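PDB 5EQZ: Rev protein from Borrelia burgdorferi, which is of unknown function but is probably a plasmid-encoded lipoprotein of the Lyme disease spirochaete, with a largely helical fold. Local coordinates for residues A[14-19]-A[43-48]; A[21-26]-A[62-67]; A[84-89]-A[103-108]; A[111-116]-A[127-132]. One frame throughout, in Å; residues are numbered along the deposited sequence.

How the contacts relate
The four contacts show how an elongated all-helical chain can be joined at both ends through one long helix. Contacts 1 and 2 share helix 10-24, lie about 11 Å apart between centres and touch through L64, whose CD2 packs on I16, L19 and L45. Contacts 3 and 4, about 9 Å apart between centres, meet where I86 reaches S127 and A130. The two pairs lie on opposite sides of the chain's centre, and helix 55-88 spans them, serving contact 2 with residues 62-67 and contact 3 with residues 84-89. Along the chain, contacts 1 and 2 interleave their segments, whereas contacts 3 and 4 follow in series; the first end gathers three successive helices, and helix 55-88 carries on to the second.

Contact 1: residues A[14-19]-A[43-48]; sequences KEIDSL and NELKEN
Helices 10-24 and 32-48 run antiparallel where I16 lies level with L45, their short segments crossing at -161° with axes 11.4 Å apart at the closest point. I16 and L45 are the residues whose CA atoms lie nearest across the pair, and the wide spacing means that long side chains must bridge it. This is one side of an antiparallel helical bundle whose third member is helix 55-88; residues 43-48 also fall in a predicted coiled coil. One leucine illustrates how such a seam can be filled: L45 points at the opposite helix and supplies the larger part of the buried surface. Its two methyls divide the work. CD1 enters between two residues one helical turn apart, approaching L19 CD2 at 3.8 Å and I16 CG1 at 4.1 Å. L19 and L45 run past each other in opposite directions, alongside rather than end to end; with CG anti to the backbone N (chi1 -170°), the L19 chain runs across to L45. Both I16 and L19 are buried, and helix 55-88 adds L57, K60 and L61 against I16, and L64 against L19. The apolar filling gives way to a single carboxylate at the margin. E15, exposed to solvent, extends its chain beyond CG along the outer side of the leucine, and its carboxylate meets the second methyl only loosely, with OE1 at 4.2 Å from L45 CD2.

Contact 2: residues A[21-26]-A[62-67]; sequences EDVLAL and LNLQNS
Apolar packing joins V23 to L64 in the interior of the contact, where both residues are buried. V23 points toward helix 55-88 and uses each methyl for a different neighbour. CG2 meets L64 CD1 at 4.0 Å, the two side chains crossing at about a right angle. With chi1 at 164°, CG1 instead lies anti to the backbone N of V23 and is carried to the backbone of the next turn, where it rests 4.0 Å from S67 C.

Contacts between carbon and a polar side chain make up the outer part. The exposed L24 leaves its helix at a slant, but its end swings back, bringing CD2 to 3.8 Å from S67 OG and 4.0 Å from S67 CB. The small serine, with M20 also against it, thus lets the two backbones come near: the CA atoms of L24 and S67 are 7.0 Å apart.

Polar bonding lies just beyond, where K71 NZ donates hydrogen bonds to the carbonyl oxygens of L24 and L26, tying the end of the first segment to helix 55-88. With I42 packed on L64 and F68 on V23, the whole is typical of the first and third helices of an up-down-up three-helix bundle, which run roughly parallel.

Contact 3: residues A[84-89]-A[103-108]; sequences NTIENI and SEAKLV
I86 and E104 form the centre of the first shell, where aliphatic carbon meets aliphatic carbon. I86 CG1 lies 3.8 Å from E104 CB, and the two side chains slide past each other in opposite directions. The isoleucine then runs on to its CD1, which reaches the backbone of the opposite helix at A105 N, 4.1 Å away, and brushes A105 CB at 4.5 Å. Beside it, the methyl of T85 meets the acid end of the same glutamate: T85 CG2 is 3.9 Å from E104 CD, and the two side chains cross at about a right angle. One residue therefore serves both neighbours, its CB against I86 and its carboxylate end against T85.

The fold of the glutamate chain makes this possible. A bend at chi2 (-70°) turns the carboxylate back over the threonine methyl instead of sending it straight out. Its OE1 is held by a salt bridge to K100 NZ, one turn earlier on the same helix, while T85 OG1 turns to its own helix and bonds to A81 O. E104 OE1 and T85 OG1 thus find partners within their own helices, while the T85 methyl lies against the carboxylate.

Farther out, I101 packs on I86, and helix 122-142 closes over it with S127, A130 and I134. The segments of helices 55-88 and 95-107 run nearly antiparallel, at 168°, with axes 10.2 Å apart at closest approach. Such a pair, joined by a short connection, is characteristic of an antiparallel helical hairpin packed against a third helix of an all-helical bundle.

Contact 4: residues A[111-116]-A[127-132]; sequences TVPLLG and SKNAVE
V112 presses its CG1 methyl onto A130, 3.7 Å from CA and 3.8 Å from CB of that alanine, and this is the tight part of the contact. Both residues are buried, and the CA atoms of V112 and A130 are only 6.2 Å apart, a closeness allowed by the small alanine side chain. The valine points toward the helix; a chi1 of -61° sets CG1 anti to the carbonyl carbon, which directs that branch onto A130. I101 of helix 95-107 also packs against A130.

The segment 111-116 has no regular secondary structure: it belongs to the extended connection that leaves helix 95-107 and leads to helix 122-142, lying along the outside of the last helix of the bundle. An inverse gamma turn centred on L115 bends it near its far end.

Toward solvent the contact is more open and more polar, though its closest approach is just as short. The exposed P113 and the partly exposed N129 approach from opposite directions, and the amide nitrogen N129 ND2 makes van der Waals contacts with carbon, 3.6 Å from P113 CD and 4.1 Å from V112 CG1. The other end of that amide, N129 OD1, has a weak hydrogen bond with Q133 NE2, and the same NE2 bonds to T111 O, tethering the start of segment 111-116 to the helix.

Contact 1: residues A[14-19]-A[43-48]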
loop_
_atom_site.group_PDB
_atom_site.type_symbol
_atom_site.label_atom_id
_atom_site.label_comp_id
_atom_site.label_asym_id
_atom_site.label_seq_id
_atom_site.Cartn_x
_atom_site.Cartn_y
_atom_site.Cartn_z
ATOM N N LYS A 14 12.544 20.560 -7.376
ATOM C CA LYS A 14 12.807 19.323 -8.112
ATOM C C LYS A 14 12.739 18.107 -7.198
ATOM O O LYS A 14 12.219 17.051 -7.596
ATOM C CB LYS A 14 14.164 19.401 -8.815
ATOM C CG LYS A 14 14.220 20.397 -9.951
ATOM C CD LYS A 14 15.560 20.294 -10.675
ATOM C CE LYS A 14 15.663 21.364 -11.725
ATOM N NZ LYS A 14 17.057 21.623 -12.152
ATOM N N GLU A 15 13.232 18.244 -5.964
ATOM C CA GLU A 15 13.132 17.150 -5.001
ATOM C C GLU A 15 11.682 16.764 -4.773
ATOM O O GLU A 15 11.328 15.581 -4.800
ATOM C CB GLU A 15 13.775 17.541 -3.673
ATOM C CG GLU A 15 15.263 17.792 -3.722
ATOM C CD GLU A 15 15.838 18.045 -2.338
ATOM O OE1 GLU A 15 15.639 19.152 -1.786
ATOM O OE2 GLU A 15 16.474 17.120 -1.791
ATOM N N ILE A 16 10.831 17.758 -4.546
ATOM C CA ILE A 16 9.419 17.500 -4.306
ATOM C C ILE A 16 8.787 16.848 -5.528
ATOM O O ILE A 16 8.059 15.856 -5.404
ATOM C CB ILE A 16 8.691 18.799 -3.917
ATOM C CG1 ILE A 16 9.275 19.372 -2.624
ATOM C CG2 ILE A 16 7.188 18.556 -3.763
ATOM C CD1 ILE A 16 8.809 20.774 -2.351
ATOM N N ASP A 17 9.073 17.383 -6.724
ATOM C CA ASP A 17 8.476 16.855 -7.953
ATOM C C ASP A 17 8.795 15.379 -8.132
ATOM O O ASP A 17 7.917 14.581 -8.472
ATOM C CB ASP A 17 8.992 17.604 -9.181
ATOM C CG ASP A 17 8.474 19.025 -9.292
ATOM O OD1 ASP A 17 7.532 19.428 -8.572
ATOM O OD2 ASP A 17 9.028 19.737 -10.149
ATOM N N SER A 18 10.067 15.020 -7.967
ATOM C CA SER A 18 10.487 13.634 -8.174
ATOM C C SER A 18 9.767 12.705 -7.208
ATOM O O SER A 18 9.267 11.646 -7.605
ATOM C CB SER A 18 12.002 13.522 -8.006
ATOM O OG SER A 18 12.441 12.186 -8.193
ATOM N N LEU A 19 9.702 13.085 -5.935
ATOM C CA LEU A 19 8.986 12.268 -4.963
ATOM C C LEU A 19 7.497 12.213 -5.284
ATOM O O LEU A 19 6.865 11.157 -5.125
ATOM C CB LEU A 19 9.240 12.808 -3.557
ATOM C CG LEU A 19 8.778 11.980 -2.365
ATOM C CD1 LEU A 19 9.234 10.525 -2.504
ATOM C CD2 LEU A 19 9.340 12.601 -1.076
ATOM N N ASN A 43 8.219 13.044 5.134
ATOM C CA ASN A 43 8.408 13.665 6.446
ATOM C C ASN A 43 9.747 14.380 6.544
ATOM O O ASN A 43 9.852 15.439 7.177
ATOM C CB ASN A 43 8.303 12.613 7.553
ATOM C CG ASN A 43 6.901 12.098 7.732
ATOM O OD1 ASN A 43 5.934 12.781 7.395
ATOM N ND2 ASN A 43 6.775 10.899 8.301
ATOM N N GLU A 44 10.793 13.805 5.959
ATOM C CA GLU A 44 12.098 14.445 6.039
ATOM C C GLU A 44 12.121 15.742 5.230
ATOM O O GLU A 44 12.713 16.739 5.668
ATOM C CB GLU A 44 13.170 13.456 5.590
ATOM C CG GLU A 44 14.461 14.028 5.060
ATOM C CD GLU A 44 15.391 12.927 4.548
ATOM O OE1 GLU A 44 16.170 12.377 5.354
ATOM O OE2 GLU A 44 15.323 12.590 3.342
ATOM N N LEU A 45 11.438 15.767 4.081
ATOM C CA LEU A 45 11.327 17.005 3.303
ATOM C C LEU A 45 10.542 18.071 4.051
ATOM O O LEU A 45 10.954 19.239 4.100
ATOM C CB LEU A 45 10.665 16.726 1.953
ATOM C CG LEU A 45 11.521 16.384 0.744
ATOM C CD1 LEU A 45 10.599 16.113 -0.447
ATOM C CD2 LEU A 45 12.476 17.515 0.420
ATOM N N LYS A 46 9.383 17.700 4.602
ATOM C CA LYS A 46 8.586 18.655 5.365
ATOM C C LYS A 46 9.405 19.271 6.493
ATOM O O LYS A 46 9.302 20.476 6.758
ATOM C CB LYS A 46 7.326 17.977 5.920
ATOM N N GLU A 47 10.250 18.466 7.148
ATOM C CA GLU A 47 11.099 18.986 8.217
ATOM C C GLU A 47 12.185 19.900 7.665
ATOM O O GLU A 47 12.448 20.970 8.224
ATOM C CB GLU A 47 11.722 17.833 9.004
ATOM C CG GLU A 47 12.899 18.234 9.884
ATOM C CD GLU A 47 12.493 19.135 11.043
ATOM O OE1 GLU A 47 11.307 19.086 11.443
ATOM O OE2 GLU A 47 13.358 19.884 11.554
ATOM N N ASN A 48 12.834 19.503 6.572
ATOM C CA ASN A 48 13.970 20.287 6.097
ATOM C C ASN A 48 13.557 21.560 5.365
ATOM O O ASN A 48 14.370 22.488 5.255
ATOM C CB ASN A 48 14.863 19.434 5.199
ATOM C CG ASN A 48 15.578 18.337 5.972
ATOM O OD1 ASN A 48 15.766 18.438 7.186
ATOM N ND2 ASN A 48 15.999 17.293 5.270
#

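Contact 2: residues A[21-26]-A[62-67]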
loop_
_atom_site.group_PDB
_atom_site.type_symbol
_atom_site.label_atom_id
_atom_site.label_comp_id
_atom_site.label_asym_id
_atom_site.label_seq_id
_atom_site.Cartn_x
_atom_site.Cartn_y
_atom_site.Cartn_z
ATOM N N GLU A 21 6.118 12.291 -8.283
ATOM C CA GLU A 21 5.898 11.363 -9.393
ATOM C C GLU A 21 5.949 9.914 -8.914
ATOM O O GLU A 21 5.159 9.077 -9.369
ATOM C CB GLU A 21 6.919 11.579 -10.514
ATOM C CG GLU A 21 6.899 12.986 -11.185
ATOM C CD GLU A 21 5.575 13.323 -11.851
ATOM O OE1 GLU A 21 4.701 12.439 -12.000
ATOM O OE2 GLU A 21 5.368 14.504 -12.223
ATOM N N ASP A 22 6.852 9.614 -7.976
ATOM C CA ASP A 22 6.920 8.268 -7.400
ATOM C C ASP A 22 5.663 7.955 -6.595
ATOM O O ASP A 22 5.118 6.848 -6.697
ATOM C CB ASP A 22 8.162 8.126 -6.517
ATOM C CG ASP A 22 9.452 8.002 -7.310
ATOM O OD1 ASP A 22 9.433 7.491 -8.443
ATOM O OD2 ASP A 22 10.504 8.386 -6.763
ATOM N N VAL A 23 5.188 8.917 -5.787
ATOM C CA VAL A 23 3.983 8.717 -4.981
ATOM C C VAL A 23 2.769 8.494 -5.873
ATOM O O VAL A 23 1.921 7.633 -5.592
ATOM C CB VAL A 23 3.781 9.913 -4.030
ATOM C CG1 VAL A 23 2.352 9.958 -3.462
ATOM C CG2 VAL A 23 4.807 9.862 -2.914
ATOM N N LEU A 24 2.682 9.229 -6.983
ATOM C CA LEU A 24 1.544 9.075 -7.881
ATOM C C LEU A 24 1.529 7.718 -8.578
ATOM O O LEU A 24 0.475 7.317 -9.081
ATOM C CB LEU A 24 1.542 10.194 -8.929
ATOM C CG LEU A 24 1.246 11.599 -8.398
ATOM C CD1 LEU A 24 1.356 12.614 -9.534
ATOM C CD2 LEU A 24 -0.123 11.667 -7.723
ATOM N N ALA A 25 2.658 7.012 -8.615
ATOM C CA ALA A 25 2.742 5.673 -9.210
ATOM C C ALA A 25 2.423 4.553 -8.226
ATOM O O ALA A 25 2.374 3.379 -8.643
ATOM C CB ALA A 25 4.137 5.433 -9.794
ATOM N N LEU A 26 2.224 4.878 -6.952
ATOM C CA LEU A 26 1.770 3.893 -5.979
ATOM C C LEU A 26 0.435 3.308 -6.425
ATOM O O LEU A 26 -0.448 4.025 -6.915
ATOM C CB LEU A 26 1.622 4.543 -4.601
ATOM C CG LEU A 26 2.896 4.858 -3.817
ATOM C CD1 LEU A 26 2.578 5.771 -2.618
ATOM C CD2 LEU A 26 3.609 3.600 -3.367
ATOM N N LEU A 62 2.342 20.508 0.274
ATOM C CA LEU A 62 0.991 20.127 0.678
ATOM C C LEU A 62 0.371 19.160 -0.323
ATOM O O LEU A 62 -0.246 18.152 0.063
ATOM C CB LEU A 62 0.125 21.378 0.836
ATOM C CG LEU A 62 -1.256 21.131 1.444
ATOM C CD1 LEU A 62 -1.120 20.518 2.833
ATOM C CD2 LEU A 62 -2.081 22.415 1.490
ATOM N N ASN A 63 0.524 19.441 -1.618
ATOM C CA ASN A 63 0.028 18.504 -2.621
ATOM C C ASN A 63 0.686 17.139 -2.477
ATOM O O ASN A 63 0.023 16.106 -2.619
ATOM C CB ASN A 63 0.245 19.080 -4.021
ATOM C CG ASN A 63 -0.618 20.299 -4.281
ATOM O OD1 ASN A 63 -1.626 20.513 -3.608
ATOM N ND2 ASN A 63 -0.237 21.102 -5.272
ATOM N N LEU A 64 1.990 17.109 -2.194
ATOM C CA LEU A 64 2.692 15.841 -2.030
ATOM C C LEU A 64 2.138 15.038 -0.856
ATOM O O LEU A 64 1.911 13.826 -0.972
ATOM C CB LEU A 64 4.186 16.098 -1.864
ATOM C CG LEU A 64 5.044 14.910 -1.449
ATOM C CD1 LEU A 64 5.002 13.814 -2.510
ATOM C CD2 LEU A 64 6.483 15.357 -1.127
ATOM N N GLN A 65 1.912 15.685 0.289
ATOM C CA GLN A 65 1.312 14.959 1.406
ATOM C C GLN A 65 -0.110 14.510 1.081
ATOM O O GLN A 65 -0.484 13.367 1.381
ATOM C CB GLN A 65 1.325 15.803 2.680
ATOM C CG GLN A 65 2.689 16.375 3.044
ATOM C CD GLN A 65 2.575 17.605 3.938
ATOM O OE1 GLN A 65 2.054 17.520 5.040
ATOM N NE2 GLN A 65 3.054 18.745 3.465
ATOM N N ASN A 66 -0.917 15.384 0.465
ATOM C CA ASN A 66 -2.297 15.012 0.155
ATOM C C ASN A 66 -2.344 13.788 -0.755
ATOM O O ASN A 66 -3.136 12.857 -0.529
ATOM C CB ASN A 66 -3.041 16.174 -0.494
ATOM C CG ASN A 66 -3.329 17.302 0.480
ATOM O OD1 ASN A 66 -3.287 17.120 1.695
ATOM N ND2 ASN A 66 -3.641 18.475 -0.057
ATOM N N SER A 67 -1.506 13.775 -1.797
ATOM C CA SER A 67 -1.510 12.640 -2.725
ATOM C C SER A 67 -1.076 11.362 -2.031
ATOM O O SER A 67 -1.647 10.290 -2.278
ATOM C CB SER A 67 -0.596 12.924 -3.918
ATOM O OG SER A 67 -1.187 13.893 -4.773
#

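Contact 3: residues A[84-89]-A[103-108]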
loop_
_atom_site.group_PDB
_atom_site.type_symbol
_atom_site.label_atom_id
_atom_site.label_comp_id
_atom_site.label_asym_id
_atom_site.label_seq_id
_atom_site.Cartn_x
_atom_site.Cartn_y
_atom_site.Cartn_z
ATOM N N ASN A 84 -11.578 -9.174 4.049
ATOM C CA ASN A 84 -12.973 -9.510 4.292
ATOM C C ASN A 84 -13.460 -10.567 3.305
ATOM O O ASN A 84 -14.044 -11.587 3.700
ATOM C CB ASN A 84 -13.815 -8.240 4.202
ATOM C CG ASN A 84 -15.265 -8.498 4.492
ATOM O OD1 ASN A 84 -15.645 -8.728 5.640
ATOM N ND2 ASN A 84 -16.091 -8.473 3.452
ATOM N N THR A 85 -13.224 -10.338 2.011
ATOM C CA THR A 85 -13.613 -11.301 0.983
ATOM C C THR A 85 -13.032 -12.680 1.251
ATOM O O THR A 85 -13.752 -13.682 1.208
ATOM C CB THR A 85 -13.163 -10.806 -0.391
ATOM O OG1 THR A 85 -13.824 -9.567 -0.679
ATOM C CG2 THR A 85 -13.509 -11.832 -1.461
ATOM N N ILE A 86 -11.724 -12.758 1.512
ATOM C CA ILE A 86 -11.095 -14.062 1.736
ATOM C C ILE A 86 -11.719 -14.753 2.936
ATOM O O ILE A 86 -12.026 -15.953 2.893
ATOM C CB ILE A 86 -9.573 -13.901 1.912
ATOM C CG1 ILE A 86 -8.914 -13.484 0.591
ATOM C CG2 ILE A 86 -8.952 -15.162 2.484
ATOM C CD1 ILE A 86 -7.451 -13.085 0.742
ATOM N N GLU A 87 -11.934 -14.008 4.023
ATOM C CA GLU A 87 -12.541 -14.605 5.211
ATOM C C GLU A 87 -13.927 -15.157 4.929
ATOM O O GLU A 87 -14.310 -16.192 5.490
ATOM C CB GLU A 87 -12.616 -13.578 6.339
ATOM C CG GLU A 87 -11.290 -13.269 6.990
ATOM C CD GLU A 87 -11.420 -12.209 8.054
ATOM O OE1 GLU A 87 -12.398 -11.429 8.001
ATOM O OE2 GLU A 87 -10.548 -12.164 8.946
ATOM N N ASN A 88 -14.693 -14.494 4.067
ATOM C CA ASN A 88 -16.084 -14.867 3.841
ATOM C C ASN A 88 -16.280 -15.932 2.767
ATOM O O ASN A 88 -17.421 -16.343 2.535
ATOM C CB ASN A 88 -16.907 -13.636 3.483
ATOM C CG ASN A 88 -17.098 -12.709 4.661
ATOM O OD1 ASN A 88 -17.704 -11.650 4.530
ATOM N ND2 ASN A 88 -16.600 -13.105 5.820
ATOM N N ILE A 89 -15.219 -16.379 2.096
ATOM C CA ILE A 89 -15.360 -17.502 1.175
ATOM C C ILE A 89 -15.775 -18.738 1.965
ATOM O O ILE A 89 -15.214 -19.037 3.025
ATOM C CB ILE A 89 -14.058 -17.732 0.395
ATOM C CG1 ILE A 89 -13.776 -16.548 -0.537
ATOM C CG2 ILE A 89 -14.133 -19.046 -0.380
ATOM C CD1 ILE A 89 -12.417 -16.589 -1.183
ATOM N N SER A 103 -6.036 -15.093 -5.880
ATOM C CA SER A 103 -6.115 -13.896 -6.714
ATOM C C SER A 103 -6.441 -12.655 -5.886
ATOM O O SER A 103 -5.944 -11.561 -6.187
ATOM C CB SER A 103 -7.148 -14.086 -7.819
ATOM O OG SER A 103 -8.457 -14.010 -7.296
ATOM N N GLU A 104 -7.274 -12.799 -4.847
ATOM C CA GLU A 104 -7.581 -11.661 -3.977
ATOM C C GLU A 104 -6.334 -11.181 -3.251
ATOM O O GLU A 104 -6.105 -9.968 -3.103
ATOM C CB GLU A 104 -8.660 -12.049 -2.964
ATOM C CG GLU A 104 -10.059 -12.186 -3.535
ATOM C CD GLU A 104 -10.666 -10.864 -3.947
ATOM O OE1 GLU A 104 -11.332 -10.825 -4.998
ATOM O OE2 GLU A 104 -10.475 -9.859 -3.228
ATOM N N ALA A 105 -5.521 -12.117 -2.772
ATOM C CA ALA A 105 -4.266 -11.732 -2.144
ATOM C C ALA A 105 -3.344 -11.070 -3.155
ATOM O O ALA A 105 -2.729 -10.036 -2.860
ATOM C CB ALA A 105 -3.596 -12.952 -1.511
ATOM N N LYS A 106 -3.242 -11.649 -4.356
ATOM C CA LYS A 106 -2.330 -11.118 -5.366
ATOM C C LYS A 106 -2.692 -9.684 -5.730
ATOM O O LYS A 106 -1.801 -8.841 -5.920
ATOM C CB LYS A 106 -2.344 -12.018 -6.604
ATOM C CG LYS A 106 -1.504 -11.515 -7.752
ATOM C CD LYS A 106 -1.281 -12.593 -8.812
ATOM C CE LYS A 106 -0.691 -11.990 -10.088
ATOM N NZ LYS A 106 -0.865 -12.878 -11.276
ATOM N N LEU A 107 -3.994 -9.377 -5.798
ATOM C CA LEU A 107 -4.435 -8.020 -6.127
ATOM C C LEU A 107 -3.949 -6.974 -5.126
ATOM O O LEU A 107 -3.827 -5.796 -5.491
ATOM C CB LEU A 107 -5.964 -7.973 -6.219
ATOM C CG LEU A 107 -6.541 -8.596 -7.495
ATOM C CD1 LEU A 107 -8.066 -8.568 -7.469
ATOM C CD2 LEU A 107 -6.004 -7.888 -8.735
ATOM N N VAL A 108 -3.684 -7.347 -3.881
ATOM C CA VAL A 108 -3.189 -6.376 -2.908
ATOM C C VAL A 108 -1.717 -6.617 -2.572
ATOM O O VAL A 108 -1.249 -6.217 -1.503
ATOM C CB VAL A 108 -4.066 -6.320 -1.645
ATOM C CG1 VAL A 108 -5.442 -5.745 -1.994
ATOM C CG2 VAL A 108 -4.209 -7.699 -0.969
#

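Contact 4: residues A[111-116]-A[127-132]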
loop_
_atom_site.group_PDB
_atom_site.type_symbol
_atom_site.label_atom_id
_atom_site.label_comp_id
_atom_site.label_asym_id
_atom_site.label_seq_id
_atom_site.Cartn_x
_atom_site.Cartn_y
_atom_site.Cartn_z
ATOM N N THR A 111 1.519 -12.565 -1.812
ATOM C CA THR A 111 1.742 -13.829 -2.510
ATOM C C THR A 111 1.479 -14.985 -1.555
ATOM O O THR A 111 2.213 -15.158 -0.572
ATOM C CB THR A 111 3.178 -13.911 -3.039
ATOM O OG1 THR A 111 3.336 -13.045 -4.170
ATOM C CG2 THR A 111 3.532 -15.342 -3.447
ATOM N N VAL A 112 0.443 -15.774 -1.833
ATOM C CA VAL A 112 0.232 -17.010 -1.086
ATOM C C VAL A 112 0.398 -18.174 -2.057
ATOM O O VAL A 112 0.114 -18.028 -3.257
ATOM C CB VAL A 112 -1.142 -17.043 -0.397
ATOM C CG1 VAL A 112 -1.274 -15.900 0.595
ATOM C CG2 VAL A 112 -2.264 -16.998 -1.415
ATOM N N PRO A 113 0.885 -19.328 -1.606
ATOM C CA PRO A 113 0.951 -20.478 -2.504
ATOM C C PRO A 113 -0.447 -20.993 -2.784
ATOM O O PRO A 113 -1.287 -21.076 -1.884
ATOM C CB PRO A 113 1.780 -21.497 -1.717
ATOM C CG PRO A 113 1.550 -21.132 -0.293
ATOM C CD PRO A 113 1.481 -19.625 -0.290
ATOM N N LEU A 114 -0.697 -21.317 -4.049
ATOM C CA LEU A 114 -1.913 -22.029 -4.435
ATOM C C LEU A 114 -1.716 -23.495 -4.065
ATOM O O LEU A 114 -0.937 -24.204 -4.699
ATOM C CB LEU A 114 -2.182 -21.854 -5.925
ATOM C CG LEU A 114 -3.480 -22.406 -6.502
ATOM C CD1 LEU A 114 -4.634 -21.855 -5.711
ATOM C CD2 LEU A 114 -3.577 -21.969 -7.952
ATOM N N LEU A 115 -2.380 -23.948 -2.999
ATOM C CA LEU A 115 -2.243 -25.342 -2.564
ATOM C C LEU A 115 -3.315 -26.167 -3.267
ATOM O O LEU A 115 -4.382 -26.464 -2.722
ATOM C CB LEU A 115 -2.340 -25.453 -1.049
ATOM C CG LEU A 115 -1.383 -24.555 -0.267
ATOM C CD1 LEU A 115 -1.641 -24.668 1.221
ATOM C CD2 LEU A 115 0.044 -24.924 -0.611
ATOM N N GLY A 116 -3.000 -26.553 -4.507
ATOM C CA GLY A 116 -3.964 -27.154 -5.408
ATOM C C GLY A 116 -4.343 -28.589 -5.124
ATOM O O GLY A 116 -5.359 -29.053 -5.655
ATOM N N SER A 127 -6.459 -19.526 3.280
ATOM C CA SER A 127 -7.152 -18.387 3.867
ATOM C C SER A 127 -6.372 -17.824 5.052
ATOM O O SER A 127 -6.092 -16.616 5.115
ATOM C CB SER A 127 -8.556 -18.810 4.291
ATOM O OG SER A 127 -9.361 -17.677 4.535
ATOM N N LYS A 128 -5.983 -18.698 5.985
ATOM C CA LYS A 128 -5.262 -18.257 7.178
ATOM C C LYS A 128 -3.955 -17.560 6.816
ATOM O O LYS A 128 -3.632 -16.504 7.374
ATOM C CB LYS A 128 -5.000 -19.452 8.105
ATOM N N ASN A 129 -3.193 -18.131 5.878
ATOM C CA ASN A 129 -1.935 -17.520 5.471
ATOM C C ASN A 129 -2.179 -16.133 4.881
ATOM O O ASN A 129 -1.516 -15.159 5.257
ATOM C CB ASN A 129 -1.220 -18.432 4.467
ATOM C CG ASN A 129 0.151 -17.904 4.057
ATOM O OD1 ASN A 129 0.687 -16.979 4.666
ATOM N ND2 ASN A 129 0.716 -18.487 3.010
ATOM N N ALA A 130 -3.151 -16.026 3.969
ATOM C CA ALA A 130 -3.435 -14.749 3.316
ATOM C C ALA A 130 -3.838 -13.685 4.329
ATOM O O ALA A 130 -3.367 -12.539 4.257
ATOM C CB ALA A 130 -4.534 -14.938 2.266
ATOM N N VAL A 131 -4.693 -14.042 5.293
ATOM C CA VAL A 131 -5.148 -13.047 6.261
ATOM C C VAL A 131 -4.007 -12.633 7.182
ATOM O O VAL A 131 -3.903 -11.466 7.573
ATOM C CB VAL A 131 -6.360 -13.575 7.047
ATOM C CG1 VAL A 131 -6.590 -12.743 8.306
ATOM C CG2 VAL A 131 -7.600 -13.554 6.167
ATOM N N GLU A 132 -3.128 -13.576 7.544
ATOM C CA GLU A 132 -2.011 -13.234 8.421
ATOM C C GLU A 132 -1.053 -12.271 7.730
ATOM O O GLU A 132 -0.566 -11.315 8.353
ATOM C CB GLU A 132 -1.288 -14.506 8.885
#